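Local structure of dihydropteroate synthase (Burkholderia cenocepacia, 2Y5S) at residues B[227-232]-B[266-271]; B[60-65]-B[97-102]; B[105-110]-B[130-135]; B[101-106]-B[122-127]. The protein probably catalyses the condensation of para-aminobenzoate with 6-hydroxymethyl-7,8-dihydropterin diphosphate, giving 7,8-dihydropteroate, the immediate precursor of folate derivatives. All coordinates share one frame; numbering follows the deposited sequence. Where two conformers were deposited one is given.

Overall arrangement
Contact 2 pairs strands 62-66 and 100-103, contact 4 pairs 100-103 with 120-123, and contact 3 joins the starts of helices 107-115 and 132-136. Contact 4 shares Ser101 and Ile102 with contact 2, and Tyr105 and Lys106 with contact 3. Contact 1, between strands 229-230 and 268-271, follows later in the chain. Contacts 1, 2 and 4 all lie in the parallel sheet of the TIM-barrel fold, with centres 13 to 15 Å apart. They converge on the bound product: Asp64 of contact 2 meets Arg270 of contact 1 and Asn122 of contact 4, and contacts 1 and 4 both touch 7,8-dihydropteroate. Contact 3, about 8 Å from contact 4 between centres, packs helices outside that pocket.

Contact 1: B[227-232]-B[266-271]; sequences PILAGM and AAIVRV. With 78H (7,8-dihydropteroate), chain P.
Two adjacent parallel strands of the TIM barrel, 229-230 and 268-271, meet here and deliver Leu229, Gly231 and Arg270 to the pterin pocket. The register pairs Leu229 with Ile268 and Ala230 with Val269. Ile228 O takes two donors in its carbonyl plane, Ala267 N at 2.8 Å and Ile268 N at 3.1 Å; the first is the more bent, with 137° at its hydrogen. Further along, Ala230 N donates to Ile268 O and Arg270 N to Ala230 O, each at 3.0 Å. Beyond the last direct bond, one water accepts from Met232 N and donates to Arg270 O, bridging the diverging chains. Leu229 lays its CG against Ile268 CG2 at 4.0 Å, while its CD2 reaches the ligand, 3.8 Å from N2 of 7,8-dihydropteroate. Arg270 is fully extended as far as NE, with CG anti to the backbone N (chi1 -178°), which carries the guanidinium out to the pterin; one of its faces lies against the ring system, with ligand N8 3.5 Å above its plane. Gly231 O lies 3.2 Å from ligand O4 and is hydrogen-bonded to Lys235. A salt bridge from Arg270 NE to Asp64 fixes the guanidinium from another strand. Strand 24-30 flanks 268-271, Val192 bonds to the backbone of Pro227 and Leu229, and helix 251-263 packs against Ala266, Val269 and Met232.

Contact 2: B[60-65]-B[97-102]; sequences ADLLDI and NVPLSI
Val98 opens the contact. In the conformer given its CG1 meets Leu63 CD1 at 4.0 Å, the two side chains crossing at about a right angle, but a second conformer was modelled for this residue and the detail of the touch is therefore doubtful. Pro99 comes next: its CD lies against Asp61 O, and its CB touches Leu62 CD2 at 3.8 Å, again nearly perpendicular. Its carbonyl oxygen begins the sheet pairing by accepting from Leu63 N. Leu100 pairs with Leu63 across the strands, but their methyls barely meet. Ser101 makes the most bonds. Its N donates to Leu63 O at 2.7 Å. Its O accepts from Ile65 N in an almost straight bond, with 179° at the hydrogen. The side chain adds a third bond, OG donating to Asp64 OD1 at 2.6 Å. This donor approaches from above the carboxylate plane, 37° out of it. The hydroxyl thus holds one carboxylate oxygen of Asp64, while OD2 serves Arg270 and Asn122, a second-shell arrangement beside the pterin site. Ile102 closes the segment, lying side by side with Ile65, CD1 to CD1 4.2 Å, over Val90 of helix 79-93. Strands 62-65 and 100-102, at 28° to each other, are the two parallel strands of a beta-alpha-beta unit, the repeating element of a TIM barrel.

Contact 3: B[105-110]-B[130-135]; sequences YKPAVM and PGAIDA
Lys106 O accepts from Met110 N at 3.0 Å and, more weakly, from Val109 N, a grip that closes the first turn of helix 107-115 and sets Met110 against Ala132 and Ala135 of the other segment. There, Gly131 O accepts from Ala135 N at 3.1 Å. Lys106 and Gly131 are both N-cap residues, and the first turns of two helices meet; no hydrogen bond joins the two segments. Pro107 is the main wedge. Its ring carbon CG makes the closest approach, 3.4 Å from Pro130 O, and fits against the turn formed by Pro130, Gly131 and Ala132, 3.5 Å from Ala132 N, while its CB lies against the Gly131 carbonyl. One helical turn further on, Met110 repeats the approach: its CB meets Ala135 CB at 4.0 Å, and its SD stands 4.0 Å from Ala132 CB. With CG anti to the carbonyl carbon (chi1 -63°) and the chain extended beyond it, Met110 brings both SD and CE alongside that methyl. Pro107 and Met110 thus pack on Ala132 and Ala135, with Pro107 CA and Ala132 CA 4.6 Å apart. Gly131 has a positive phi of 92°, readily adopted by glycine. The two helices belong to the helical layer around the strands of the TIM barrel: Met110 also packs on Ile121 and Asp123 of strand 120-123, Val109 on helix 79-93, and Ile133 on helix 165-182.

Contact 4: B[101-106]-B[122-127]; sequences SIDTYK and NDIWGF. With 78H (7,8-dihydropteroate), chain P.
Asn122 meets the pterin through its amide: ND2 donates to ligand N1 at 3.0 Å, and OD1 faces ligand N2 at 2.4 Å, a distance too short to be taken at face value, so the detail of that second bond is doubtful. The first torsion of Asn122, chi1 175°, puts CG anti to the backbone N and directs the amide to the ligand's aminopyrimidine edge. Asp103 adds weaker bonds, both carboxylate oxygens lying 3.4 Å from ligand N8, while OD2 accepts from Thr70. A water donates to Asp103 OD1 and Asn122 O and accepts from Ile124 N, linking the ends of the two strands. Between the backbones, Asn122 N donates to Ile102 O at 2.8 Å and Thr104 N to Asn122 O at 3.2 Å. These bonds join parallel strands 100-103 and 120-123 of one beta-alpha-beta unit, whose C-terminal ends carry the pocket residues, as is usual in TIM barrels. Past the strand, the chain from Asp123 to Gly126 makes a type I turn. Asp123 OD1 accepts from Trp125 N in an Asx turn, OD2 from Phe127 N, both from above the carboxylate plane. Outward, Trp125 sets the edge of its ring to the face of Tyr105, planes at 76° and CD1 to Tyr105 CG 3.6 Å. The Ile124 and Tyr105 side chains lie side by side, CD1 of Ile124 3.9 Å from CD2 of Tyr105, and Ile124 CG2 turns to the ligand. Tyr105 OH is hydrogen-bonded to Glu68.

Contact 1: B[227-232]-B[266-271]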
# COMPACT_ATOMS: atom_id res chain seq x y z
N PRO B 227 -12.27 -16.66 8.82
CA PRO B 227 -11.51 -15.43 8.65
C PRO B 227 -10.02 -15.73 8.49
O PRO B 227 -9.53 -16.73 9.04
CB PRO B 227 -11.79 -14.66 9.93
CG PRO B 227 -12.01 -15.72 10.95
CD PRO B 227 -12.78 -16.79 10.20
N ILE B 228 -9.33 -14.88 7.72
CA ILE B 228 -7.96 -15.11 7.28
C ILE B 228 -6.99 -14.21 8.02
O ILE B 228 -7.21 -12.98 8.11
CB ILE B 228 -7.80 -14.82 5.79
CG1 ILE B 228 -8.70 -15.75 4.97
CG2 ILE B 228 -6.32 -14.94 5.33
CD1 ILE B 228 -8.83 -15.35 3.48
N LEU B 229 -5.95 -14.83 8.58
CA LEU B 229 -4.76 -14.15 9.06
C LEU B 229 -3.68 -14.32 8.00
O LEU B 229 -3.43 -15.43 7.55
CB LEU B 229 -4.32 -14.75 10.39
CG LEU B 229 -3.20 -14.04 11.17
CD1 LEU B 229 -3.35 -14.39 12.67
CD2 LEU B 229 -1.80 -14.42 10.68
N ALA B 230 -3.06 -13.21 7.61
CA ALA B 230 -2.00 -13.20 6.61
C ALA B 230 -0.74 -12.58 7.21
O ALA B 230 -0.79 -11.52 7.82
CB ALA B 230 -2.42 -12.42 5.39
N GLY B 231 0.38 -13.25 7.01
CA GLY B 231 1.66 -12.77 7.49
C GLY B 231 2.70 -12.78 6.38
O GLY B 231 3.19 -13.84 6.00
N MET B 232 3.04 -11.60 5.86
CA MET B 232 4.07 -11.47 4.82
C MET B 232 5.22 -10.56 5.19
O MET B 232 6.15 -10.39 4.40
CB MET B 232 3.40 -10.96 3.56
CG MET B 232 2.45 -11.99 3.01
SD MET B 232 1.49 -11.34 1.67
CE MET B 232 0.30 -10.46 2.63
N ALA B 266 -8.47 -10.14 3.91
CA ALA B 266 -7.82 -10.57 5.18
C ALA B 266 -8.44 -9.89 6.41
O ALA B 266 -8.67 -8.66 6.43
CB ALA B 266 -6.33 -10.31 5.15
N ALA B 267 -8.69 -10.70 7.44
CA ALA B 267 -9.22 -10.20 8.70
C ALA B 267 -8.11 -9.60 9.57
O ALA B 267 -8.32 -8.59 10.25
CB ALA B 267 -9.93 -11.30 9.44
N ILE B 268 -6.95 -10.25 9.56
CA ILE B 268 -5.82 -9.86 10.39
C ILE B 268 -4.55 -9.87 9.57
O ILE B 268 -4.31 -10.80 8.80
CB ILE B 268 -5.64 -10.83 11.61
CG1 ILE B 268 -6.92 -10.91 12.45
CG2 ILE B 268 -4.43 -10.41 12.47
CD1 ILE B 268 -6.89 -11.98 13.53
N VAL B 269 -3.71 -8.84 9.74
CA VAL B 269 -2.40 -8.83 9.14
C VAL B 269 -1.34 -8.80 10.27
O VAL B 269 -1.44 -8.03 11.24
CB VAL B 269 -2.23 -7.68 8.11
CG1 VAL B 269 -3.11 -7.93 6.83
CG2 VAL B 269 -2.55 -6.30 8.72
N ARG B 270 -0.36 -9.70 10.14
CA ARG B 270 0.68 -9.91 11.13
C ARG B 270 1.92 -9.19 10.66
O ARG B 270 2.46 -9.51 9.61
CB ARG B 270 0.96 -11.41 11.27
CG ARG B 270 1.98 -11.81 12.29
CD ARG B 270 2.02 -13.34 12.41
NE ARG B 270 3.00 -13.75 13.41
CZ ARG B 270 4.31 -13.85 13.20
NH1 ARG B 270 4.82 -13.59 12.00
NH2 ARG B 270 5.11 -14.21 14.20
N VAL B 271 2.38 -8.20 11.42
CA VAL B 271 3.42 -7.30 10.93
C VAL B 271 4.45 -6.93 11.98
O VAL B 271 4.19 -6.98 13.20
CB VAL B 271 2.78 -6.01 10.38
CG1 VAL B 271 1.70 -6.35 9.33
CG2 VAL B 271 2.17 -5.16 11.53
O4 78H P . 2.94 -16.12 8.22
C4 78H P . 2.79 -16.49 9.39
C5 78H P . 3.88 -16.69 10.26
N3 78H P . 1.49 -16.76 9.86
C9 78H P . 3.61 -17.14 11.57
N5 78H P . 5.15 -16.39 9.87
C2 78H P . 1.30 -17.24 11.19
N8 78H P . 4.64 -17.34 12.47
N1 78H P . 2.36 -17.40 12.00
C6 78H P . 6.19 -16.62 10.69
N2 78H P . 0.06 -17.54 11.64
C7 78H P . 6.05 -17.30 12.06
C10 78H P . 7.58 -16.23 10.28
N11 78H P . 8.19 -17.28 9.46
C15 78H P . 8.76 -16.95 8.31
C16 78H P . 8.45 -17.63 7.14
C17 78H P . 9.65 -15.88 8.30
C18 78H P . 9.05 -17.26 5.95
C19 78H P . 10.26 -15.50 7.10
C20 78H P . 9.96 -16.20 5.93
C21 78H P . 10.60 -15.77 4.61
O22 78H P . 10.09 -16.22 3.59
O23 78H P . 11.50 -14.90 4.62
O HOH W 1 1.95 -9.09 6.82

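Contact 2: B[60-65]-B[97-102]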
# COMPACT_ATOMS: atom_id res chain seq x y z
N ALA B 60 -1.40 -1.32 17.46
CA ALA B 60 -1.55 -2.78 17.38
C ALA B 60 -2.86 -3.19 18.05
O ALA B 60 -3.17 -2.74 19.17
CB ALA B 60 -0.38 -3.48 18.04
N ASP B 61 -3.61 -4.06 17.38
CA ASP B 61 -4.86 -4.62 17.95
C ASP B 61 -4.63 -5.98 18.63
O ASP B 61 -5.42 -6.38 19.48
CB ASP B 61 -5.89 -4.79 16.85
CG ASP B 61 -6.16 -3.51 16.12
OD1 ASP B 61 -6.65 -2.56 16.76
OD2 ASP B 61 -5.91 -3.45 14.90
N LEU B 62 -3.58 -6.69 18.23
CA LEU B 62 -3.18 -7.94 18.88
C LEU B 62 -1.66 -7.96 18.95
O LEU B 62 -1.00 -7.28 18.15
CB LEU B 62 -3.64 -9.18 18.10
CG LEU B 62 -5.09 -9.39 17.65
CD1 LEU B 62 -5.27 -8.72 16.28
CD2 LEU B 62 -5.41 -10.89 17.58
N LEU B 63 -1.13 -8.76 19.88
CA LEU B 63 0.30 -9.00 19.98
C LEU B 63 0.58 -10.48 19.82
O LEU B 63 -0.08 -11.31 20.45
CB LEU B 63 0.85 -8.52 21.33
CG LEU B 63 0.69 -7.03 21.58
CD1 LEU B 63 1.05 -6.70 23.05
CD2 LEU B 63 1.54 -6.24 20.58
N ASP B 64 1.58 -10.82 19.00
CA ASP B 64 1.95 -12.21 18.77
C ASP B 64 3.29 -12.45 19.46
O ASP B 64 4.31 -11.85 19.11
CB ASP B 64 2.02 -12.53 17.27
CG ASP B 64 2.04 -14.05 16.96
OD1 ASP B 64 1.35 -14.84 17.65
OD2 ASP B 64 2.73 -14.47 16.01
N ILE B 65 3.25 -13.29 20.49
CA ILE B 65 4.39 -13.58 21.33
C ILE B 65 5.00 -14.89 20.85
O ILE B 65 4.31 -15.91 20.82
CB ILE B 65 3.99 -13.78 22.81
CG1 ILE B 65 3.31 -12.53 23.40
CG2 ILE B 65 5.21 -14.15 23.64
CD1 ILE B 65 2.58 -12.81 24.71
N ASN B 97 -5.14 -5.79 28.51
CA ASN B 97 -6.42 -6.03 27.84
C ASN B 97 -6.32 -5.86 26.32
O ASN B 97 -7.10 -5.14 25.72
CB ASN B 97 -7.51 -5.14 28.45
CG ASN B 97 -7.71 -5.41 29.95
OD1 ASN B 97 -7.39 -6.49 30.43
ND2 ASN B 97 -8.23 -4.42 30.67
N VAL B 98 -5.33 -6.53 25.74
CA VAL B 98 -5.15 -6.60 24.29
C VAL B 98 -4.94 -8.07 23.92
O VAL B 98 -4.26 -8.80 24.63
CB VAL B 98 -3.96 -5.72 23.81
CG1 VAL B 98 -2.66 -6.12 24.47
CG2 VAL B 98 -3.82 -5.77 22.30
N PRO B 99 -5.59 -8.54 22.84
CA PRO B 99 -5.41 -9.96 22.56
C PRO B 99 -3.94 -10.40 22.50
O PRO B 99 -3.10 -9.76 21.84
CB PRO B 99 -6.11 -10.14 21.21
CG PRO B 99 -7.20 -9.07 21.21
CD PRO B 99 -6.66 -7.93 22.02
N LEU B 100 -3.64 -11.49 23.21
CA LEU B 100 -2.33 -12.09 23.26
C LEU B 100 -2.33 -13.40 22.46
O LEU B 100 -2.96 -14.38 22.86
CB LEU B 100 -1.90 -12.36 24.71
CG LEU B 100 -1.85 -11.14 25.65
CD1 LEU B 100 -1.31 -11.51 27.03
CD2 LEU B 100 -1.04 -10.00 25.03
N SER B 101 -1.63 -13.38 21.33
CA SER B 101 -1.49 -14.54 20.48
C SER B 101 -0.15 -15.20 20.80
O SER B 101 0.84 -14.50 21.08
CB SER B 101 -1.55 -14.14 19.01
OG SER B 101 -1.13 -15.19 18.18
N ILE B 102 -0.12 -16.53 20.75
CA ILE B 102 1.10 -17.28 21.03
C ILE B 102 1.55 -18.01 19.76
O ILE B 102 0.83 -18.86 19.26
CB ILE B 102 0.90 -18.32 22.14
CG1 ILE B 102 0.22 -17.70 23.36
CG2 ILE B 102 2.23 -18.93 22.49
CD1 ILE B 102 1.08 -16.66 24.09

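Contact 3: B[105-110]-B[130-135]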
# COMPACT_ATOMS: atom_id res chain seq x y z
N TYR B 105 4.00 -24.14 18.03
CA TYR B 105 3.47 -25.43 17.58
C TYR B 105 3.66 -26.53 18.64
O TYR B 105 3.27 -27.68 18.40
CB TYR B 105 4.17 -25.85 16.28
CG TYR B 105 5.67 -25.95 16.37
CD1 TYR B 105 6.29 -27.12 16.80
CD2 TYR B 105 6.48 -24.88 16.03
CE1 TYR B 105 7.66 -27.22 16.88
CE2 TYR B 105 7.86 -24.97 16.11
CZ TYR B 105 8.44 -26.15 16.54
OH TYR B 105 9.80 -26.25 16.63
N LYS B 106 4.24 -26.19 19.79
CA LYS B 106 4.49 -27.16 20.84
C LYS B 106 3.29 -27.26 21.77
O LYS B 106 2.96 -26.28 22.44
CB LYS B 106 5.74 -26.78 21.64
CG LYS B 106 7.00 -26.77 20.82
CD LYS B 106 8.23 -26.85 21.71
CE LYS B 106 9.53 -26.77 20.91
NZ LYS B 106 9.56 -25.57 20.05
N PRO B 107 2.62 -28.43 21.81
CA PRO B 107 1.50 -28.60 22.73
C PRO B 107 1.77 -28.19 24.19
O PRO B 107 0.89 -27.58 24.81
CB PRO B 107 1.19 -30.09 22.62
CG PRO B 107 1.58 -30.43 21.21
CD PRO B 107 2.81 -29.63 20.96
N ALA B 108 2.95 -28.47 24.74
CA ALA B 108 3.24 -28.06 26.13
C ALA B 108 3.25 -26.54 26.29
O ALA B 108 2.89 -26.02 27.36
CB ALA B 108 4.57 -28.65 26.60
N VAL B 109 3.66 -25.82 25.26
CA VAL B 109 3.67 -24.38 25.32
C VAL B 109 2.22 -23.90 25.22
O VAL B 109 1.82 -22.95 25.89
CB VAL B 109 4.56 -23.78 24.22
CG1 VAL B 109 4.52 -22.26 24.25
CG2 VAL B 109 6.01 -24.27 24.39
N MET B 110 1.44 -24.57 24.36
CA MET B 110 0.04 -24.24 24.20
C MET B 110 -0.69 -24.37 25.54
O MET B 110 -1.39 -23.44 25.94
CB MET B 110 -0.63 -25.13 23.17
CG MET B 110 -0.08 -24.99 21.77
SD MET B 110 -0.94 -26.01 20.59
CE MET B 110 0.12 -25.75 19.15
N PRO B 130 1.65 -33.99 17.64
CA PRO B 130 0.94 -34.91 18.52
C PRO B 130 0.53 -34.23 19.83
O PRO B 130 1.39 -33.71 20.53
CB PRO B 130 1.97 -36.03 18.76
CG PRO B 130 2.75 -36.06 17.52
CD PRO B 130 2.89 -34.60 17.12
N GLY B 131 -0.78 -34.22 20.11
CA GLY B 131 -1.31 -33.65 21.34
C GLY B 131 -1.73 -32.18 21.28
O GLY B 131 -2.23 -31.66 22.27
N ALA B 132 -1.55 -31.52 20.14
CA ALA B 132 -1.88 -30.09 20.03
C ALA B 132 -3.39 -29.87 20.12
O ALA B 132 -3.86 -28.97 20.84
CB ALA B 132 -1.36 -29.52 18.74
N ILE B 133 -4.16 -30.70 19.42
CA ILE B 133 -5.63 -30.56 19.48
C ILE B 133 -6.17 -30.71 20.93
O ILE B 133 -7.03 -29.91 21.37
CB ILE B 133 -6.34 -31.51 18.50
CG1 ILE B 133 -6.08 -31.04 17.06
CG2 ILE B 133 -7.84 -31.53 18.76
CD1 ILE B 133 -6.68 -31.97 15.97
N ASP B 134 -5.67 -31.70 21.66
CA ASP B 134 -6.02 -31.91 23.05
C ASP B 134 -5.69 -30.70 23.94
O ASP B 134 -6.43 -30.37 24.86
CB ASP B 134 -5.32 -33.16 23.61
CG ASP B 134 -6.20 -34.39 23.57
OD1 ASP B 134 -7.03 -34.52 22.65
OD2 ASP B 134 -6.06 -35.23 24.49
N ALA B 135 -4.55 -30.09 23.66
CA ALA B 135 -4.10 -28.88 24.34
C ALA B 135 -5.07 -27.70 24.20
O ALA B 135 -5.21 -26.92 25.13
CB ALA B 135 -2.74 -28.49 23.81

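Contact 4: B[101-106]-B[122-127]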
# COMPACT_ATOMS: atom_id res chain seq x y z
N SER B 101 -1.63 -13.38 21.33
CA SER B 101 -1.49 -14.54 20.48
C SER B 101 -0.15 -15.20 20.80
O SER B 101 0.84 -14.50 21.08
CB SER B 101 -1.55 -14.14 19.01
OG SER B 101 -1.13 -15.19 18.18
N ILE B 102 -0.12 -16.53 20.75
CA ILE B 102 1.10 -17.28 21.03
C ILE B 102 1.55 -18.01 19.76
O ILE B 102 0.83 -18.86 19.26
CB ILE B 102 0.90 -18.32 22.14
CG1 ILE B 102 0.22 -17.70 23.36
CG2 ILE B 102 2.23 -18.93 22.49
CD1 ILE B 102 1.08 -16.66 24.09
N ASP B 103 2.75 -17.67 19.28
CA ASP B 103 3.34 -18.28 18.09
C ASP B 103 4.10 -19.53 18.51
O ASP B 103 5.30 -19.49 18.85
CB ASP B 103 4.25 -17.27 17.39
CG ASP B 103 4.93 -17.83 16.11
OD1 ASP B 103 4.49 -18.85 15.53
OD2 ASP B 103 5.89 -17.18 15.67
N THR B 104 3.38 -20.64 18.54
CA THR B 104 3.96 -21.92 18.91
C THR B 104 3.22 -23.10 18.29
O THR B 104 2.01 -23.05 18.08
CB THR B 104 3.95 -22.15 20.44
OG1 THR B 104 4.74 -23.31 20.74
CG2 THR B 104 2.51 -22.32 20.94
N TYR B 105 4.00 -24.14 18.03
CA TYR B 105 3.47 -25.43 17.58
C TYR B 105 3.66 -26.53 18.64
O TYR B 105 3.27 -27.68 18.40
CB TYR B 105 4.17 -25.85 16.28
CG TYR B 105 5.67 -25.95 16.37
CD1 TYR B 105 6.29 -27.12 16.80
CD2 TYR B 105 6.48 -24.88 16.03
CE1 TYR B 105 7.66 -27.22 16.88
CE2 TYR B 105 7.86 -24.97 16.11
CZ TYR B 105 8.44 -26.15 16.54
OH TYR B 105 9.80 -26.25 16.63
N LYS B 106 4.24 -26.19 19.79
CA LYS B 106 4.49 -27.16 20.84
C LYS B 106 3.29 -27.26 21.77
O LYS B 106 2.96 -26.28 22.44
CB LYS B 106 5.74 -26.78 21.64
CG LYS B 106 7.00 -26.77 20.82
CD LYS B 106 8.23 -26.85 21.71
CE LYS B 106 9.53 -26.77 20.91
NZ LYS B 106 9.56 -25.57 20.05
N ASN B 122 -1.46 -19.56 17.73
CA ASN B 122 -1.10 -19.37 16.36
C ASN B 122 -0.08 -20.44 15.98
O ASN B 122 1.08 -20.34 16.38
CB ASN B 122 -0.50 -17.97 16.21
CG ASN B 122 0.02 -17.71 14.81
OD1 ASN B 122 -0.48 -18.30 13.87
ND2 ASN B 122 1.03 -16.85 14.67
N ASP B 123 -0.50 -21.44 15.20
CA ASP B 123 0.28 -22.67 15.00
C ASP B 123 0.69 -22.93 13.54
O ASP B 123 -0.12 -23.30 12.70
CB ASP B 123 -0.49 -23.88 15.54
CG ASP B 123 0.32 -25.18 15.48
OD1 ASP B 123 1.53 -25.16 15.18
OD2 ASP B 123 -0.29 -26.24 15.72
N ILE B 124 1.97 -22.76 13.27
CA ILE B 124 2.51 -23.02 11.95
C ILE B 124 2.28 -24.46 11.49
O ILE B 124 2.25 -24.72 10.31
CB ILE B 124 4.02 -22.65 11.83
CG1 ILE B 124 4.88 -23.40 12.85
CG2 ILE B 124 4.21 -21.12 12.01
CD1 ILE B 124 6.35 -23.57 12.41
N TRP B 125 2.11 -25.40 12.43
CA TRP B 125 1.85 -26.79 12.06
C TRP B 125 0.37 -27.15 11.98
O TRP B 125 0.04 -28.31 11.74
CB TRP B 125 2.59 -27.76 13.00
CG TRP B 125 4.01 -27.98 12.60
CD1 TRP B 125 5.11 -27.51 13.22
CD2 TRP B 125 4.48 -28.71 11.45
NE1 TRP B 125 6.23 -27.88 12.55
CE2 TRP B 125 5.88 -28.62 11.46
CE3 TRP B 125 3.85 -29.40 10.42
CZ2 TRP B 125 6.67 -29.23 10.47
CZ3 TRP B 125 4.63 -30.01 9.44
CH2 TRP B 125 6.03 -29.91 9.48
N GLY B 126 -0.52 -26.18 12.17
CA GLY B 126 -1.95 -26.38 11.93
C GLY B 126 -2.55 -27.42 12.87
O GLY B 126 -3.46 -28.15 12.50
N PHE B 127 -1.99 -27.47 14.08
CA PHE B 127 -2.43 -28.36 15.15
C PHE B 127 -2.20 -29.82 14.83
O PHE B 127 -2.90 -30.70 15.32
CB PHE B 127 -3.88 -28.02 15.58
CG PHE B 127 -4.02 -26.58 15.98
CD1 PHE B 127 -3.60 -26.16 17.22
CD2 PHE B 127 -4.46 -25.64 15.07
CE1 PHE B 127 -3.67 -24.83 17.57
CE2 PHE B 127 -4.52 -24.30 15.41
CZ PHE B 127 -4.12 -23.89 16.66
O4 78H P . 2.94 -16.12 8.22
C4 78H P . 2.79 -16.49 9.39
C5 78H P . 3.88 -16.69 10.26
N3 78H P . 1.49 -16.76 9.86
C9 78H P . 3.61 -17.14 11.57
N5 78H P . 5.15 -16.39 9.87
C2 78H P . 1.30 -17.24 11.19
N8 78H P . 4.64 -17.34 12.47
N1 78H P . 2.36 -17.40 12.00
C6 78H P . 6.19 -16.62 10.69
N2 78H P . 0.06 -17.54 11.64
C7 78H P . 6.05 -17.30 12.06
C10 78H P . 7.58 -16.23 10.28
N11 78H P . 8.19 -17.28 9.46
C15 78H P . 8.76 -16.95 8.31
C16 78H P . 8.45 -17.63 7.14
C17 78H P . 9.65 -15.88 8.30
C18 78H P . 9.05 -17.26 5.95
C19 78H P . 10.26 -15.50 7.10
C20 78H P . 9.96 -16.20 5.93
C21 78H P . 10.60 -15.77 4.61
O22 78H P . 10.09 -16.22 3.59
O23 78H P . 11.50 -14.90 4.62
O HOH W 2 3.55 -21.52 15.49
O HOH W 3 1.09 -28.37 16.33